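PDB 1H2B: alcohol dehydrogenase from Aeropyrum pernix, which probably oxidises alcohols with NAD+ as a zinc-dependent dehydrogenase, and here holds zinc, the dinucleotide and octanoic acid in its active-site cleft. Local coordinates for residues Asp43-Cys54 and His79-Ala89; Lys159-Ala167 and Ala322-Ile333. All blocks are in the same frame, centred on the assembly; numbering follows the deposited sequence.

Contact 1: Asp43-Cys54 and His79-Ala89; sequences DVIVRIAGAGVC and HENVGYIEEVA. With ZN (zinc ion), chain J; OCA (octanoic acid (caprylic acid)), chain H; NAJ (nicotinamide-adenine-dinucleotide (acidic form)), chain I.
V44-G52 and N81-V88 run antiparallel, and two classic bulges break the pairing: A49 and G50 both face V82, whose carbonyl O accepts from both amides, while E86 and E87 both face I45. G83 lies so close to the neighbouring strand, its CA 3.1 Å from R47 O, that a side chain there would collide with R47 O and V46 CG1. On the face shared by I45, R47 and Y84, the guanidinium and tyrosine planes are 10° apart, and Y84 CD1 lies over one face of the R47 guanidinium, offset toward its rim, with NH2 3.4 Å from that carbon. R47 CG stands anti to the backbone N (chi1 175°), and a bend at chi3 (56°) folds the head back toward the tyrosine. In the guanidinium plane a water accepts a hydrogen bond from R47 NE and donates to E86 OE1 and I85 O, joining charges too far apart to pair directly; E86 OE2 meets K97. On the face of V44 and V88, V44 CG1 meets I85 CD1 crosswise at 3.6 Å. Beyond the paired region, C54 SG (2.3 Å) and H79 NE2 (2.1 Å) bind zinc, with D168 and octanoic acid O1 completing the site. C54 and H79 leave this GroES-like-domain ladder at the same end, and its pairing probably holds them where they can share one metal, consistent with a catalytic zinc as in related alcohol dehydrogenases.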
loop_
_atom_site.group_PDB
_atom_site.type_symbol
_atom_site.label_atom_id
_atom_site.label_comp_id
_atom_site.label_asym_id
_atom_site.label_seq_id
_atom_site.Cartn_x
_atom_site.Cartn_y
_atom_site.Cartn_z
ATOM N N ASP B 43 3.885 36.297 1.136
ATOM C CA ASP B 43 3.007 37.044 2.019
ATOM C C ASP B 43 3.445 36.927 3.498
ATOM O O ASP B 43 2.721 37.332 4.409
ATOM C CB ASP B 43 1.562 36.601 1.821
ATOM C CG ASP B 43 1.368 35.111 2.021
ATOM O OD1 ASP B 43 2.321 34.433 2.491
ATOM O OD2 ASP B 43 0.305 34.544 1.703
ATOM N N VAL B 44 4.665 36.431 3.731
ATOM C CA VAL B 44 5.229 36.391 5.079
ATOM C C VAL B 44 6.691 36.779 5.042
ATOM O O VAL B 44 7.410 36.329 4.177
ATOM C CB VAL B 44 5.162 34.960 5.727
ATOM C CG1 VAL B 44 5.913 34.915 7.052
ATOM C CG2 VAL B 44 3.712 34.533 5.911
ATOM N N ILE B 45 7.099 37.658 5.950
ATOM C CA ILE B 45 8.539 37.867 6.179
ATOM C C ILE B 45 8.909 37.384 7.582
ATOM O O ILE B 45 8.243 37.694 8.575
ATOM C CB ILE B 45 8.952 39.350 5.962
ATOM C CG1 ILE B 45 8.763 39.710 4.494
ATOM C CG2 ILE B 45 10.438 39.557 6.399
ATOM C CD1 ILE B 45 8.804 41.219 4.225
ATOM N N VAL B 46 10.002 36.613 7.656
ATOM C CA VAL B 46 10.495 36.056 8.901
ATOM C C VAL B 46 11.811 36.699 9.264
ATOM O O VAL B 46 12.651 36.918 8.390
ATOM C CB VAL B 46 10.698 34.511 8.732
ATOM C CG1 VAL B 46 11.386 33.905 9.917
ATOM C CG2 VAL B 46 9.345 33.850 8.474
ATOM N N ARG B 47 11.951 37.027 10.538
ATOM C CA ARG B 47 13.242 37.329 11.170
ATOM C C ARG B 47 13.918 36.005 11.503
ATOM O O ARG B 47 13.444 35.231 12.370
ATOM C CB ARG B 47 13.030 38.219 12.405
ATOM C CG ARG B 47 14.299 38.487 13.180
ATOM C CD ARG B 47 14.097 39.445 14.374
ATOM N NE ARG B 47 13.077 39.032 15.348
ATOM C CZ ARG B 47 13.324 38.361 16.476
ATOM N NH1 ARG B 47 14.567 37.957 16.754
ATOM N NH2 ARG B 47 12.318 38.075 17.318
ATOM N N ILE B 48 14.999 35.703 10.776
ATOM C CA ILE B 48 15.692 34.432 10.960
ATOM C C ILE B 48 16.311 34.328 12.337
ATOM O O ILE B 48 16.991 35.263 12.808
ATOM C CB ILE B 48 16.758 34.317 9.880
ATOM C CG1 ILE B 48 16.100 34.298 8.493
ATOM C CG2 ILE B 48 17.705 33.062 10.128
ATOM C CD1 ILE B 48 15.340 32.919 8.135
ATOM N N ALA B 49 16.059 33.189 12.988
ATOM C CA ALA B 49 16.703 32.832 14.276
ATOM C C ALA B 49 17.808 31.786 14.082
ATOM O O ALA B 49 18.822 31.802 14.773
ATOM C CB ALA B 49 15.660 32.338 15.308
ATOM N N GLY B 50 17.628 30.878 13.126
ATOM C CA GLY B 50 18.612 29.814 12.903
ATOM C C GLY B 50 18.539 29.396 11.443
ATOM O O GLY B 50 17.442 29.200 10.908
ATOM N N ALA B 51 19.696 29.298 10.787
ATOM C CA ALA B 51 19.756 28.899 9.380
ATOM C C ALA B 51 20.756 27.762 9.218
ATOM O O ALA B 51 21.957 27.933 9.412
ATOM C CB ALA B 51 20.157 30.119 8.522
ATOM N N GLY B 52 20.250 26.563 8.969
ATOM C CA GLY B 52 21.142 25.426 8.811
ATOM C C GLY B 52 21.964 25.478 7.548
ATOM O O GLY B 52 21.553 26.037 6.547
ATOM N N VAL B 53 23.158 24.881 7.616
ATOM C CA VAL B 53 24.064 24.810 6.473
ATOM C C VAL B 53 24.071 23.348 5.987
ATOM O O VAL B 53 24.332 22.438 6.768
ATOM C CB VAL B 53 25.501 25.152 6.859
ATOM C CG1 VAL B 53 26.380 25.183 5.635
ATOM C CG2 VAL B 53 25.554 26.535 7.569
ATOM N N CYS B 54 23.707 23.156 4.736
ATOM C CA CYS B 54 23.517 21.832 4.173
ATOM C C CYS B 54 24.648 21.460 3.223
ATOM O O CYS B 54 25.224 22.351 2.576
ATOM C CB CYS B 54 22.178 21.865 3.406
ATOM S SG CYS B 54 21.646 20.283 2.671
ATOM N N HIS B 79 18.439 27.311 3.081
ATOM C CA HIS B 79 17.097 26.742 2.872
ATOM C C HIS B 79 16.613 25.881 4.045
ATOM O O HIS B 79 15.655 25.094 3.891
ATOM C CB HIS B 79 17.058 25.904 1.572
ATOM C CG HIS B 79 18.094 24.822 1.541
ATOM N ND1 HIS B 79 19.384 25.048 1.098
ATOM C CD2 HIS B 79 18.017 23.497 1.838
ATOM C CE1 HIS B 79 20.065 23.913 1.178
ATOM N NE2 HIS B 79 19.270 22.966 1.642
ATOM N N GLU B 80 17.187 26.101 5.207
ATOM C CA GLU B 80 16.906 25.289 6.384
ATOM C C GLU B 80 16.681 26.234 7.545
ATOM O O GLU B 80 17.537 26.481 8.397
ATOM C CB GLU B 80 18.077 24.290 6.594
ATOM C CG GLU B 80 17.856 23.317 7.740
ATOM C CD GLU B 80 18.944 22.264 7.748
ATOM O OE1 GLU B 80 19.945 22.501 8.436
ATOM O OE2 GLU B 80 18.792 21.239 7.055
ATOM N N ASN B 81 15.451 26.771 7.604
ATOM C CA ASN B 81 15.245 28.004 8.372
ATOM C C ASN B 81 14.201 27.954 9.464
ATOM O O ASN B 81 13.117 27.439 9.255
ATOM C CB ASN B 81 14.862 29.109 7.389
ATOM C CG ASN B 81 15.963 29.301 6.351
ATOM O OD1 ASN B 81 17.114 29.501 6.740
ATOM N ND2 ASN B 81 15.609 29.287 5.070
ATOM N N VAL B 82 14.542 28.546 10.605
ATOM C CA VAL B 82 13.568 28.848 11.666
ATOM C C VAL B 82 13.684 30.319 12.040
ATOM O O VAL B 82 14.737 30.945 11.792
ATOM C CB VAL B 82 13.777 28.014 12.961
ATOM C CG1 VAL B 82 13.351 26.538 12.728
ATOM C CG2 VAL B 82 15.211 28.150 13.499
ATOM N N GLY B 83 12.624 30.871 12.620
ATOM C CA GLY B 83 12.700 32.265 12.986
ATOM C C GLY B 83 11.400 32.701 13.639
ATOM O O GLY B 83 10.655 31.895 14.178
ATOM N N TYR B 84 11.200 34.011 13.595
ATOM C CA TYR B 84 10.014 34.613 14.192
ATOM C C TYR B 84 9.329 35.427 13.115
ATOM O O TYR B 84 9.984 36.102 12.305
ATOM C CB TYR B 84 10.421 35.545 15.337
ATOM C CG TYR B 84 11.165 34.867 16.441
ATOM C CD1 TYR B 84 12.564 34.841 16.455
ATOM C CD2 TYR B 84 10.474 34.221 17.443
ATOM C CE1 TYR B 84 13.267 34.197 17.488
ATOM C CE2 TYR B 84 11.150 33.577 18.477
ATOM C CZ TYR B 84 12.544 33.576 18.484
ATOM O OH TYR B 84 13.223 32.968 19.496
ATOM N N ILE B 85 8.005 35.362 13.069
ATOM C CA ILE B 85 7.294 36.186 12.093
ATOM C C ILE B 85 7.740 37.631 12.316
ATOM O O ILE B 85 7.817 38.083 13.475
ATOM C CB ILE B 85 5.762 36.058 12.264
ATOM C CG1 ILE B 85 5.269 34.618 11.953
ATOM C CG2 ILE B 85 5.021 37.084 11.395
ATOM C CD1 ILE B 85 5.362 34.172 10.506
ATOM N N GLU B 86 7.974 38.337 11.203
ATOM C CA GLU B 86 8.224 39.784 11.286
ATOM C C GLU B 86 6.948 40.519 10.876
ATOM O O GLU B 86 6.450 41.384 11.641
ATOM C CB GLU B 86 9.437 40.190 10.457
ATOM C CG GLU B 86 9.555 41.725 10.452
ATOM C CD GLU B 86 9.922 42.296 11.809
ATOM O OE1 GLU B 86 10.574 41.620 12.657
ATOM O OE2 GLU B 86 9.540 43.472 12.031
ATOM N N GLU B 87 6.435 40.228 9.681
ATOM C CA GLU B 87 5.153 40.777 9.235
ATOM C C GLU B 87 4.498 39.880 8.231
ATOM O O GLU B 87 5.134 38.968 7.683
ATOM C CB GLU B 87 5.371 42.168 8.620
ATOM C CG GLU B 87 6.222 42.150 7.352
ATOM C CD GLU B 87 6.348 43.538 6.764
ATOM O OE1 GLU B 87 7.476 43.966 6.532
ATOM O OE2 GLU B 87 5.304 44.176 6.520
ATOM N N VAL B 88 3.216 40.134 7.984
ATOM C CA VAL B 88 2.447 39.351 7.028
ATOM C C VAL B 88 1.558 40.246 6.189
ATOM O O VAL B 88 1.163 41.380 6.623
ATOM C CB VAL B 88 1.574 38.248 7.712
ATOM C CG1 VAL B 88 2.429 37.297 8.605
ATOM C CG2 VAL B 88 0.439 38.872 8.539
ATOM N N ALA B 89 1.199 39.743 5.015
ATOM C CA ALA B 89 0.388 40.469 4.048
ATOM C C ALA B 89 -1.051 40.198 4.312
ATOM O O ALA B 89 -1.375 39.414 5.195
ATOM C CB ALA B 89 0.722 40.039 2.629
HETATM ZN ZN ZN J . 19.615 20.945 1.919
HETATM C C1 OCA H . 18.116 20.264 -0.498
HETATM C C2 OCA H . 18.092 19.824 -1.970
HETATM C C3 OCA H . 16.720 20.107 -2.604
HETATM C C4 OCA H . 16.699 20.070 -4.124
HETATM C C5 OCA H . 15.333 20.544 -4.619
HETATM C C6 OCA H . 15.176 20.314 -6.120
HETATM C C7 OCA H . 13.791 20.669 -6.651
HETATM C C8 OCA H . 13.748 20.408 -8.146
HETATM O O1 OCA H . 19.205 20.281 0.140
HETATM O O2 OCA H . 17.054 20.574 0.081
HETATM P PA NAJ I . 27.071 15.941 5.362
HETATM O O1A NAJ I . 28.320 16.498 4.737
HETATM O O2A NAJ I . 26.604 16.481 6.723
HETATM O O5B NAJ I . 27.189 14.374 5.646
HETATM C C5B NAJ I . 27.833 13.474 4.734
HETATM C C4B NAJ I . 28.299 12.326 5.613
HETATM O O4B NAJ I . 28.770 11.288 4.730
HETATM C C3B NAJ I . 29.414 12.705 6.587
HETATM O O3B NAJ I . 29.137 12.250 7.921
HETATM C C2B NAJ I . 30.575 11.978 5.923
HETATM O O2B NAJ I . 31.650 11.654 6.818
HETATM C C1B NAJ I . 29.931 10.722 5.321
HETATM N N9A NAJ I . 30.701 10.079 4.257
HETATM C C8A NAJ I . 31.553 10.631 3.290
HETATM N N7A NAJ I . 32.020 9.637 2.486
HETATM C C5A NAJ I . 31.486 8.462 2.931
HETATM C C6A NAJ I . 31.601 7.157 2.519
HETATM N N6A NAJ I . 32.391 6.778 1.506
HETATM N N1A NAJ I . 30.856 6.202 3.160
HETATM C C2A NAJ I . 30.055 6.498 4.249
HETATM N N3A NAJ I . 29.971 7.781 4.662
HETATM C C4A NAJ I . 30.680 8.743 4.014
HETATM O O3 NAJ I . 25.931 16.088 4.264
HETATM P PN NAJ I . 24.352 16.358 4.461
HETATM O O1N NAJ I . 24.092 17.791 4.537
HETATM O O2N NAJ I . 23.829 15.459 5.508
HETATM O O5D NAJ I . 23.839 15.931 3.000
HETATM C C5D NAJ I . 23.938 14.556 2.635
HETATM C C4D NAJ I . 23.671 14.415 1.145
HETATM O O4D NAJ I . 22.263 14.617 0.930
HETATM C C3D NAJ I . 24.360 15.473 0.285
HETATM O O3D NAJ I . 24.583 14.909 -1.021
HETATM C C2D NAJ I . 23.298 16.576 0.182
HETATM O O2D NAJ I . 23.443 17.450 -0.902
HETATM C C1D NAJ I . 22.062 15.674 0.022
HETATM N N1N NAJ I . 20.739 16.257 0.247
HETATM C C2N NAJ I . 19.703 15.658 -0.406
HETATM C C3N NAJ I . 18.409 16.106 -0.198
HETATM C C7N NAJ I . 17.288 15.486 -0.965
HETATM O O7N NAJ I . 16.084 16.047 -0.761
HETATM N N7N NAJ I . 17.385 14.408 -1.749
HETATM C C4N NAJ I . 18.109 17.174 0.711
HETATM C C5N NAJ I . 19.214 17.626 1.486
HETATM C C6N NAJ I . 20.501 17.196 1.226
HETATM O O HOH W 1 10.219 39.458 14.396
HETATM O O HOH W 2 19.410 27.857 5.920
HETATM O O HOH W 3 20.820 25.761 3.783
#

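Contact 2: Lys159-Ala167 and Ala322-Ile333; sequences KLVEMAPLA and ALQGKVRVEVDI
V329 packs its two methyls against different residues of K159-A167: CG1 reaches P165 CB at 3.6 Å and CG2 slides past L166 CD2 at 3.8 Å, a spread set by CG1 standing anti to the backbone N (chi1 -169°). Beside it V331 splits in the same manner, CG2 touching E162 CG at 3.6 Å and CG1 approaching the proline ring. L166 CD1 presses on A322 CB at a tight 3.5 Å, and the bent end of M163 brings CE to L323 CD2. Trimming V329 to an alanine removes both methyls and would probably leave a gap against P165 CB and L166 CD2. A water 2.8 Å from E162 O donates to it and accepts from V329 N, linking the backbones. E162 OE1 forms a long salt bridge with R328 NH1 at 3.5 Å, the carboxylate and guanidinium planes turned 59° apart, and R328 NH2 also pairs with E330. The receiving surface is a corner between two helices, where a type I turn from M163 to L166 joins helix 157-162 to helix 166-181; the partner chain leaves helix 312-323 through a Schellman motif at G325 and heads for strand 331-335. H200 and I201 of helix 197-209 also touch V329.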
loop_
_atom_site.group_PDB
_atom_site.type_symbol
_atom_site.label_atom_id
_atom_site.label_comp_id
_atom_site.label_asym_id
_atom_site.label_seq_id
_atom_site.Cartn_x
_atom_site.Cartn_y
_atom_site.Cartn_z
ATOM N N LYS B 159 16.071 26.408 21.951
ATOM C CA LYS B 159 15.379 25.214 21.454
ATOM C C LYS B 159 14.945 25.450 20.013
ATOM O O LYS B 159 14.964 24.503 19.199
ATOM C CB LYS B 159 14.164 24.861 22.315
ATOM C CG LYS B 159 14.529 24.096 23.600
ATOM C CD LYS B 159 13.619 24.408 24.822
ATOM C CE LYS B 159 12.121 24.525 24.504
ATOM N NZ LYS B 159 11.496 25.693 25.202
ATOM N N LEU B 160 14.503 26.677 19.717
ATOM C CA LEU B 160 14.083 27.009 18.327
ATOM C C LEU B 160 15.233 26.771 17.351
ATOM O O LEU B 160 15.076 26.154 16.280
ATOM C CB LEU B 160 13.573 28.472 18.230
ATOM C CG LEU B 160 13.181 28.968 16.835
ATOM C CD1 LEU B 160 11.970 28.192 16.355
ATOM C CD2 LEU B 160 12.813 30.421 16.909
ATOM N N VAL B 161 16.408 27.283 17.712
ATOM C CA VAL B 161 17.575 27.180 16.841
ATOM C C VAL B 161 17.983 25.718 16.626
ATOM O O VAL B 161 18.345 25.314 15.503
ATOM C CB VAL B 161 18.752 27.970 17.486
ATOM C CG1 VAL B 161 20.095 27.665 16.786
ATOM C CG2 VAL B 161 18.442 29.470 17.435
ATOM N N GLU B 162 17.894 24.906 17.686
ATOM C CA GLU B 162 18.184 23.489 17.615
ATOM C C GLU B 162 17.230 22.724 16.693
ATOM O O GLU B 162 17.568 21.665 16.215
ATOM C CB GLU B 162 18.173 22.896 19.036
ATOM C CG GLU B 162 19.491 23.125 19.770
ATOM C CD GLU B 162 19.579 22.361 21.086
ATOM O OE1 GLU B 162 18.864 21.327 21.256
ATOM O OE2 GLU B 162 20.376 22.804 21.948
ATOM N N MET B 163 16.059 23.290 16.437
ATOM C CA MET B 163 15.105 22.689 15.524
ATOM C C MET B 163 15.367 23.060 14.069
ATOM O O MET B 163 14.693 22.517 13.190
ATOM C CB MET B 163 13.692 23.127 15.903
ATOM C CG MET B 163 13.252 22.491 17.266
ATOM S SD MET B 163 11.506 22.905 17.660
ATOM C CE MET B 163 10.592 21.724 16.617
ATOM N N ALA B 164 16.268 24.000 13.802
ATOM C CA ALA B 164 16.425 24.486 12.441
ATOM C C ALA B 164 16.631 23.347 11.428
ATOM O O ALA B 164 15.990 23.336 10.366
ATOM C CB ALA B 164 17.594 25.504 12.295
ATOM N N PRO B 165 17.533 22.399 11.731
ATOM C CA PRO B 165 17.788 21.356 10.726
ATOM C C PRO B 165 16.600 20.490 10.410
ATOM O O PRO B 165 16.677 19.841 9.353
ATOM C CB PRO B 165 18.932 20.545 11.353
ATOM C CG PRO B 165 19.653 21.619 12.143
ATOM C CD PRO B 165 18.479 22.273 12.867
ATOM N N LEU B 166 15.550 20.486 11.226
ATOM C CA LEU B 166 14.363 19.676 10.878
ATOM C C LEU B 166 13.740 20.159 9.552
ATOM O O LEU B 166 13.066 19.379 8.847
ATOM C CB LEU B 166 13.281 19.739 12.010
ATOM C CG LEU B 166 13.833 19.277 13.358
ATOM C CD1 LEU B 166 12.700 19.491 14.338
ATOM C CD2 LEU B 166 14.192 17.758 13.342
ATOM N N ALA B 167 13.973 21.436 9.191
ATOM C CA ALA B 167 13.338 22.047 8.022
ATOM C C ALA B 167 13.849 21.522 6.684
ATOM O O ALA B 167 13.174 21.653 5.677
ATOM C CB ALA B 167 13.543 23.568 8.049
ATOM N N ALA B 322 9.871 15.768 17.259
ATOM C CA ALA B 322 10.867 16.591 17.933
ATOM C C ALA B 322 10.308 17.196 19.233
ATOM O O ALA B 322 10.990 17.155 20.282
ATOM C CB ALA B 322 11.421 17.670 16.977
ATOM N N LEU B 323 9.071 17.667 19.167
ATOM C CA LEU B 323 8.446 18.283 20.355
ATOM C C LEU B 323 8.195 17.214 21.412
ATOM O O LEU B 323 8.200 17.525 22.625
ATOM C CB LEU B 323 7.181 19.030 19.980
ATOM C CG LEU B 323 7.497 20.292 19.163
ATOM C CD1 LEU B 323 6.186 20.923 18.683
ATOM C CD2 LEU B 323 8.369 21.305 19.952
ATOM N N GLN B 324 7.993 15.964 20.984
ATOM C CA GLN B 324 7.879 14.822 21.907
ATOM C C GLN B 324 9.197 14.384 22.528
ATOM O O GLN B 324 9.211 13.509 23.416
ATOM C CB GLN B 324 7.227 13.608 21.200
ATOM C CG GLN B 324 5.779 13.811 20.878
ATOM C CD GLN B 324 5.202 12.691 20.044
ATOM O OE1 GLN B 324 5.957 11.867 19.482
ATOM N NE2 GLN B 324 3.912 12.651 19.940
ATOM N N GLY B 325 10.309 14.937 22.023
ATOM C CA GLY B 325 11.625 14.574 22.489
ATOM C C GLY B 325 12.170 13.291 21.906
ATOM O O GLY B 325 13.116 12.713 22.449
ATOM N N LYS B 326 11.589 12.828 20.787
ATOM C CA LYS B 326 11.941 11.530 20.208
ATOM C C LYS B 326 13.012 11.630 19.122
ATOM O O LYS B 326 13.591 10.638 18.717
ATOM C CB LYS B 326 10.720 10.790 19.691
ATOM C CG LYS B 326 9.803 10.383 20.842
ATOM C CD LYS B 326 8.562 9.729 20.381
ATOM C CE LYS B 326 7.564 9.591 21.547
ATOM N NZ LYS B 326 6.329 8.831 21.162
ATOM N N VAL B 327 13.283 12.839 18.693
ATOM C CA VAL B 327 14.362 13.100 17.778
ATOM C C VAL B 327 14.993 14.416 18.212
ATOM O O VAL B 327 14.302 15.374 18.590
ATOM C CB VAL B 327 13.878 13.115 16.284
ATOM C CG1 VAL B 327 12.950 14.277 16.017
ATOM C CG2 VAL B 327 15.063 13.210 15.318
ATOM N N ARG B 328 16.313 14.460 18.180
ATOM C CA ARG B 328 17.045 15.666 18.523
ATOM C C ARG B 328 18.273 15.807 17.641
ATOM O O ARG B 328 19.027 14.867 17.465
ATOM C CB ARG B 328 17.471 15.640 19.986
ATOM C CG ARG B 328 18.131 16.960 20.393
ATOM C CD ARG B 328 18.709 16.973 21.821
ATOM N NE ARG B 328 20.127 16.599 21.833
ATOM C CZ ARG B 328 21.120 17.310 21.287
ATOM N NH1 ARG B 328 20.877 18.470 20.674
ATOM N NH2 ARG B 328 22.366 16.851 21.358
ATOM N N VAL B 329 18.464 16.997 17.094
ATOM C CA VAL B 329 19.544 17.230 16.152
ATOM C C VAL B 329 20.786 17.615 16.927
ATOM O O VAL B 329 20.715 18.382 17.881
ATOM C CB VAL B 329 19.186 18.336 15.110
ATOM C CG1 VAL B 329 20.196 18.373 13.987
ATOM C CG2 VAL B 329 17.793 18.057 14.494
ATOM N N GLU B 330 21.902 17.030 16.529
ATOM C CA GLU B 330 23.225 17.415 16.981
ATOM C C GLU B 330 23.657 18.674 16.221
ATOM O O GLU B 330 23.881 18.641 15.003
ATOM C CB GLU B 330 24.184 16.226 16.768
ATOM C CG GLU B 330 25.625 16.517 17.156
ATOM C CD GLU B 330 25.823 16.661 18.655
ATOM O OE1 GLU B 330 25.169 15.909 19.431
ATOM O OE2 GLU B 330 26.626 17.543 19.045
ATOM N N VAL B 331 23.729 19.797 16.946
ATOM C CA VAL B 331 23.984 21.073 16.290
ATOM C C VAL B 331 25.304 21.708 16.696
ATOM O O VAL B 331 25.717 21.647 17.847
ATOM C CB VAL B 331 22.783 22.081 16.428
ATOM C CG1 VAL B 331 21.507 21.484 15.814
ATOM C CG2 VAL B 331 22.531 22.438 17.872
ATOM N N ASP B 332 25.931 22.321 15.710
ATOM C CA ASP B 332 27.152 23.087 15.828
ATOM C C ASP B 332 26.808 24.560 15.470
ATOM O O ASP B 332 26.683 24.927 14.302
ATOM C CB ASP B 332 28.154 22.439 14.872
ATOM C CG ASP B 332 29.489 23.123 14.854
ATOM O OD1 ASP B 332 29.893 23.656 15.901
ATOM O OD2 ASP B 332 30.174 23.212 13.810
ATOM N N ILE B 333 26.677 25.409 16.498
ATOM C CA ILE B 333 26.168 26.770 16.304
ATOM C C ILE B 333 27.288 27.746 16.032
ATOM O O ILE B 333 28.291 27.770 16.776
ATOM C CB ILE B 333 25.380 27.239 17.536
ATOM C CG1 ILE B 333 24.183 26.314 17.779
ATOM C CG2 ILE B 333 24.897 28.678 17.348
ATOM C CD1 ILE B 333 23.519 26.484 19.101
HETATM O O HOH W 4 16.669 19.260 17.392
#

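Overall arrangement
Contacts 1 and 2 have centres about 16 Å apart and meet directly where E80 lies against the turn of 159-167: E80 CD is 3.3 Å from P165 CA. A second junction forms around L160, whose CD2 is 3.5 Å from Y84 CZ. Contact 1 supplies two zinc ligands, whereas contact 2 stands further back, the P165 side chain about 9 Å from both the zinc and the dinucleotide at nearest approach. R354, which binds NAD+, touches both, salt-bridged to E80 and packed on P165. Helix 166-181, which starts in contact 2, brings D168 to the zinc that C54 and H79 of contact 1 also bind.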